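Local coordinates for protein aspartate aminotransferase, cytoplasmic (Schizosaccharomyces pombe 972h-, PDB 6JPK) that catalyses the pyridoxal 5'-phosphate-dependent transfer of an amino group between L-aspartate and 2-oxoglutarate, giving oxaloacetate and L-glutamate, at residues A[114-119]-A[143-148]; A[71-76]-A[283-288]. The protein carries 1 engineered substitution. All blocks are in the same frame, centred on the assembly; numbering follows the deposited sequence.

Interaction 1 of 2, residues A[114-119]-A[143-148]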
loop_
_atom_site.group_PDB
_atom_site.type_symbol
_atom_site.label_atom_id
_atom_site.label_comp_id
_atom_site.label_asym_id
_atom_site.label_seq_id
_atom_site.Cartn_x
_atom_site.Cartn_y
_atom_site.Cartn_z
ATOM N N LEU A 114 10.295 -0.040 0.433
ATOM C CA LEU A 114 10.786 0.371 1.747
ATOM C C LEU A 114 12.300 0.249 1.834
ATOM O O LEU A 114 12.988 1.181 2.270
ATOM C CB LEU A 114 10.149 -0.482 2.844
ATOM C CG LEU A 114 8.983 0.056 3.663
ATOM C CD1 LEU A 114 8.613 -0.980 4.725
ATOM C CD2 LEU A 114 9.357 1.390 4.306
ATOM N N ALA A 115 12.833 -0.920 1.476
ATOM C CA ALA A 115 14.267 -1.130 1.597
ATOM C C ALA A 115 15.029 -0.146 0.728
ATOM O O ALA A 115 16.025 0.442 1.166
ATOM C CB ALA A 115 14.619 -2.571 1.226
ATOM N N ALA A 116 14.558 0.066 -0.505
ATOM C CA ALA A 116 15.266 0.944 -1.429
ATOM C C ALA A 116 15.204 2.396 -0.973
ATOM O O ALA A 116 16.208 3.108 -1.051
ATOM C CB ALA A 116 14.695 0.801 -2.838
ATOM N N SER A 117 14.034 2.854 -0.504
ATOM C CA SER A 117 13.936 4.210 0.040
ATOM C C SER A 117 14.899 4.398 1.201
ATOM O O SER A 117 15.660 5.372 1.242
ATOM C CB SER A 117 12.511 4.517 0.503
ATOM O OG SER A 117 11.583 4.376 -0.549
ATOM N N PHE A 118 14.888 3.464 2.154
ATOM C CA PHE A 118 15.811 3.568 3.276
ATOM C C PHE A 118 17.264 3.564 2.800
ATOM O O PHE A 118 18.073 4.406 3.214
ATOM C CB PHE A 118 15.588 2.431 4.278
ATOM C CG PHE A 118 16.592 2.448 5.386
ATOM C CD1 PHE A 118 16.427 3.295 6.462
ATOM C CD2 PHE A 118 17.744 1.683 5.309
ATOM C CE1 PHE A 118 17.373 3.353 7.473
ATOM C CE2 PHE A 118 18.685 1.736 6.299
ATOM C CZ PHE A 118 18.501 2.583 7.393
ATOM N N ILE A 119 17.620 2.610 1.939
ATOM C CA ILE A 119 19.015 2.478 1.519
ATOM C C ILE A 119 19.462 3.703 0.721
ATOM O O ILE A 119 20.605 4.157 0.851
ATOM C CB ILE A 119 19.211 1.166 0.737
ATOM C CG1 ILE A 119 19.100 -0.030 1.701
ATOM C CG2 ILE A 119 20.572 1.140 0.037
ATOM C CD1 ILE A 119 18.855 -1.380 1.011
ATOM N N THR A 143 13.227 -0.190 -12.393
ATOM C CA THR A 143 12.528 1.093 -12.346
ATOM C C THR A 143 12.261 1.538 -10.916
ATOM O O THR A 143 12.315 2.734 -10.627
ATOM C CB THR A 143 11.208 1.027 -13.136
ATOM O OG1 THR A 143 10.400 -0.053 -12.655
ATOM C CG2 THR A 143 11.482 0.808 -14.610
ATOM N N LEU A 144 11.998 0.607 -10.001
ATOM C CA LEU A 144 11.746 1.015 -8.622
ATOM C C LEU A 144 12.958 1.728 -8.033
ATOM O O LEU A 144 12.819 2.768 -7.370
ATOM C CB LEU A 144 11.353 -0.206 -7.783
ATOM C CG LEU A 144 11.046 0.005 -6.298
ATOM C CD1 LEU A 144 9.926 -0.937 -5.833
ATOM C CD2 LEU A 144 12.300 -0.185 -5.437
ATOM N N TRP A 145 14.165 1.197 -8.291
ATOM C CA TRP A 145 15.377 1.791 -7.737
ATOM C C TRP A 145 15.745 3.071 -8.465
ATOM O O TRP A 145 16.138 4.055 -7.826
ATOM C CB TRP A 145 16.536 0.788 -7.790
ATOM C CG TRP A 145 16.469 -0.231 -6.689
ATOM C CD1 TRP A 145 15.726 -1.373 -6.670
ATOM C CD2 TRP A 145 17.178 -0.195 -5.445
ATOM N NE1 TRP A 145 15.923 -2.051 -5.487
ATOM C CE2 TRP A 145 16.805 -1.344 -4.716
ATOM C CE3 TRP A 145 18.084 0.705 -4.873
ATOM C CZ2 TRP A 145 17.309 -1.623 -3.454
ATOM C CZ3 TRP A 145 18.588 0.424 -3.612
ATOM C CH2 TRP A 145 18.201 -0.732 -2.919
ATOM N N GLU A 146 15.639 3.077 -9.799
ATOM C CA GLU A 146 15.916 4.293 -10.567
ATOM C C GLU A 146 14.971 5.430 -10.180
ATOM O O GLU A 146 15.395 6.592 -10.091
ATOM C CB GLU A 146 15.820 4.017 -12.074
ATOM C CG GLU A 146 17.003 3.229 -12.667
ATOM C CD GLU A 146 16.820 2.851 -14.147
ATOM O OE1 GLU A 146 15.690 2.983 -14.676
ATOM O OE2 GLU A 146 17.820 2.416 -14.783
ATOM N N LYS A 147 13.684 5.123 -9.959
ATOM C CA LYS A 147 12.742 6.167 -9.546
ATOM C C LYS A 147 13.133 6.785 -8.210
ATOM O O LYS A 147 12.813 7.946 -7.954
ATOM C CB LYS A 147 11.311 5.627 -9.436
ATOM C CG LYS A 147 10.657 5.155 -10.738
ATOM C CD LYS A 147 10.649 6.198 -11.824
ATOM C CE LYS A 147 9.763 5.729 -12.980
ATOM N NZ LYS A 147 9.627 6.792 -14.006
ATOM N N LEU A 148 13.799 6.029 -7.340
ATOM C CA LEU A 148 14.269 6.572 -6.072
ATOM C C LEU A 148 15.630 7.219 -6.192
ATOM O O LEU A 148 16.188 7.640 -5.178
ATOM C CB LEU A 148 14.301 5.480 -4.999
ATOM C CG LEU A 148 12.901 5.037 -4.578
ATOM C CD1 LEU A 148 12.925 3.740 -3.784
ATOM C CD2 LEU A 148 12.221 6.155 -3.779
#
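Ala116 meets Trp145 with its methyl group laid on the flat of the indole, an example of how a small residue lets an aromatic ring lie close against a helix. The CB of Ala116 sits 3.5 Å from the centroid of the six-membered ring of Trp145 and only 10° off the ring normal, a CH-pi contact over the middle of the face. The ring is brought there by its first torsion: CG of Trp145 stands anti to the carbonyl carbon (chi1 -79°), which swings the indole across to helix 107-127 although its CB does not point there. One turn further along that helix, Ile119 approaches the same ring differently, its CD1 lying near the ring plane at the edge, 4.0 Å from CH2 of Trp145.

Two leucines close round the alanine methyl from other directions. The CD2 branch of Leu144 touches CB of Ala116 at 3.7 Å, and the CD1 branch of Leu148 reaches the same CB at 3.6 Å. Leu148 also straddles the hydroxyl of Ser117, with both of its methyls against OG, whose hydrogen bond goes to the carbonyl of Phe113 in its own helix. No hydrogen bond crosses the contact.

The axes of the two helical segments run 9.8 Å apart at 31°. Beneath them, Ile119 touches Ile182 and Trp145 touches Leu184, both on strand 182-186. Neighbouring helices running in roughly the same direction, packed by apolar side chains over a central, mostly parallel sheet, are typical of the large domain of class I pyridoxal-phosphate-dependent aminotransferases.

Interaction 2 of 2, residues A[71-76]-A[283-288]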
loop_
_atom_site.group_PDB
_atom_site.type_symbol
_atom_site.label_atom_id
_atom_site.label_comp_id
_atom_site.label_asym_id
_atom_site.label_seq_id
_atom_site.Cartn_x
_atom_site.Cartn_y
_atom_site.Cartn_z
ATOM N N LEU A 71 -3.911 -0.995 12.029
ATOM C CA LEU A 71 -2.739 -1.652 12.583
ATOM C C LEU A 71 -1.704 -0.626 13.032
ATOM O O LEU A 71 -1.720 0.525 12.581
ATOM C CB LEU A 71 -2.104 -2.563 11.541
ATOM C CG LEU A 71 -2.984 -3.706 11.045
ATOM C CD1 LEU A 71 -2.184 -4.570 10.079
ATOM C CD2 LEU A 71 -3.503 -4.527 12.231
ATOM N N PRO A 72 -0.769 -1.027 13.918
ATOM C CA PRO A 72 0.435 -0.214 14.128
ATOM C C PRO A 72 1.150 0.097 12.820
ATOM O O PRO A 72 0.957 -0.565 11.791
ATOM C CB PRO A 72 1.297 -1.092 15.046
ATOM C CG PRO A 72 0.309 -1.883 15.809
ATOM C CD PRO A 72 -0.836 -2.157 14.863
ATOM N N ILE A 73 1.989 1.125 12.854
ATOM C CA ILE A 73 2.612 1.601 11.625
ATOM C C ILE A 73 3.451 0.500 10.981
ATOM O O ILE A 73 3.471 0.348 9.750
ATOM C CB ILE A 73 3.441 2.868 11.915
ATOM C CG1 ILE A 73 4.062 3.398 10.632
ATOM C CG2 ILE A 73 4.522 2.591 12.944
ATOM C CD1 ILE A 73 4.243 4.867 10.708
ATOM N N ALA A 74 4.140 -0.293 11.797
ATOM C CA ALA A 74 4.972 -1.380 11.301
ATOM C C ALA A 74 4.174 -2.658 11.030
ATOM O O ALA A 74 4.743 -3.638 10.530
ATOM C CB ALA A 74 6.106 -1.660 12.295
ATOM N N GLY A 75 2.888 -2.675 11.354
ATOM C CA GLY A 75 2.002 -3.773 11.017
ATOM C C GLY A 75 1.600 -4.583 12.239
ATOM O O GLY A 75 1.890 -4.234 13.384
ATOM N N LEU A 76 0.918 -5.692 11.965
ATOM C CA LEU A 76 0.378 -6.558 13.006
ATOM C C LEU A 76 1.521 -7.321 13.663
ATOM O O LEU A 76 2.212 -8.088 12.979
ATOM C CB LEU A 76 -0.637 -7.519 12.384
ATOM C CG LEU A 76 -1.301 -8.554 13.285
ATOM C CD1 LEU A 76 -2.291 -7.880 14.248
ATOM C CD2 LEU A 76 -1.992 -9.621 12.438
ATOM N N GLN A 283 13.419 4.855 11.488
ATOM C CA GLN A 283 13.459 5.552 10.208
ATOM C C GLN A 283 12.565 4.896 9.166
ATOM O O GLN A 283 12.000 5.594 8.312
ATOM C CB GLN A 283 14.897 5.616 9.689
ATOM C CG GLN A 283 15.808 6.434 10.569
ATOM C CD GLN A 283 15.363 7.881 10.660
ATOM O OE1 GLN A 283 14.644 8.381 9.786
ATOM N NE2 GLN A 283 15.781 8.558 11.725
ATOM N N LEU A 284 12.452 3.564 9.200
ATOM C CA LEU A 284 11.539 2.868 8.299
ATOM C C LEU A 284 10.095 3.274 8.563
ATOM O O LEU A 284 9.288 3.344 7.633
ATOM C CB LEU A 284 11.698 1.352 8.457
ATOM C CG LEU A 284 13.022 0.743 7.985
ATOM C CD1 LEU A 284 13.109 -0.689 8.453
ATOM C CD2 LEU A 284 13.120 0.806 6.453
ATOM N N CYS A 285 9.759 3.532 9.831
ATOM C CA CYS A 285 8.417 3.984 10.187
ATOM C C CYS A 285 8.116 5.360 9.610
ATOM O O CYS A 285 6.962 5.646 9.268
ATOM C CB CYS A 285 8.249 4.003 11.711
ATOM S SG CYS A 285 8.096 2.331 12.426
ATOM N N ILE A 286 9.131 6.220 9.501
ATOM C CA ILE A 286 8.936 7.529 8.876
ATOM C C ILE A 286 8.563 7.370 7.407
ATOM O O ILE A 286 7.620 8.004 6.918
ATOM C CB ILE A 286 10.193 8.399 9.049
ATOM C CG1 ILE A 286 10.377 8.758 10.525
ATOM C CG2 ILE A 286 10.102 9.654 8.170
ATOM C CD1 ILE A 286 11.629 9.554 10.789
ATOM N N VAL A 287 9.285 6.511 6.682
ATOM C CA VAL A 287 8.928 6.251 5.287
ATOM C C VAL A 287 7.502 5.712 5.188
ATOM O O VAL A 287 6.682 6.215 4.411
ATOM C CB VAL A 287 9.944 5.291 4.641
ATOM C CG1 VAL A 287 9.479 4.902 3.231
ATOM C CG2 VAL A 287 11.320 5.945 4.592
ATOM N N GLN A 288 7.194 4.670 5.968
ATOM C CA GLN A 288 5.858 4.071 5.981
ATOM C C GLN A 288 4.774 5.111 6.266
ATOM O O GLN A 288 3.728 5.143 5.601
ATOM C CB GLN A 288 5.817 2.961 7.041
ATOM C CG GLN A 288 4.521 2.129 7.092
ATOM C CD GLN A 288 4.694 0.792 6.389
ATOM O OE1 GLN A 288 5.224 0.736 5.280
ATOM N NE2 GLN A 288 4.266 -0.295 7.039
#
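Ile73 is held against Gln288 and Cys285 by one hydrogen bond and a small group of packing contacts, which illustrates how a turn can be fixed to a helix through both its backbone and its side chain.

The polar part is a bond from NE2 of Gln288 to the carbonyl O of Ile73, 2.9 Å long and nearly straight at the hydrogen (162°). The donor approaches almost head-on to the carbonyl, and the acceptor lies close to the amide plane of Gln288. A bend at chi2 (101°) turns the amide back to this oxygen. NE2 also donates to the carbonyl of Gln104, so two backbone oxygens fix the rotation of the buried amide. A leucine in place of Gln288 would probably leave the carbonyls of Ile73 and Gln104 without this shared donor, so that the turn is tied to the helix by packing alone.

The packing comes from the branches of Ile73. CG2 rests on SG of Cys285 at 3.6 Å, whereas CG1 lies alongside CG of Gln288 at 3.8 Å, the two side chains running past each other in opposite directions. With CG1 anti to the backbone N (chi1 -178°), CD1 extends over the helix backbone in a close methyl-to-carbonyl contact, 3.2 Å from O of Cys285.

The turn itself is type I, from Pro72 to Gly75, closed by Gly75 N to Pro72 O at 2.9 Å. It belongs to the loop leading into helix 77-87 and pairs through the backbone of Ala74 with Gln104 on strand 100-106; helix 274-289 lies between this turn and helix 107-127, with Gln288 touching both Met103 of that strand and Leu114 of that helix.

Taken together, the two contacts show how chemistry follows position in a fold. Interaction 1 is largely buried and mainly apolar, with no hydrogen bond across it, joining two helices over the sheet. Interaction 2, only partly buried and nearer the periphery, ties a turn to a helix and adds a hydrogen bond to its packing. They share no segment, yet they meet: Leu114 and Phe118, which take no part in the contact with 143-148, pack on Leu284, Val287 and Gln288, with CB of Phe118 3.7 Å from CD2 of Leu284. Helix 107-127 thus serves both neighbourhoods. In sequence, interaction 1 is nested within the loop that interaction 2 closes, and both border the second subunit of the homodimer.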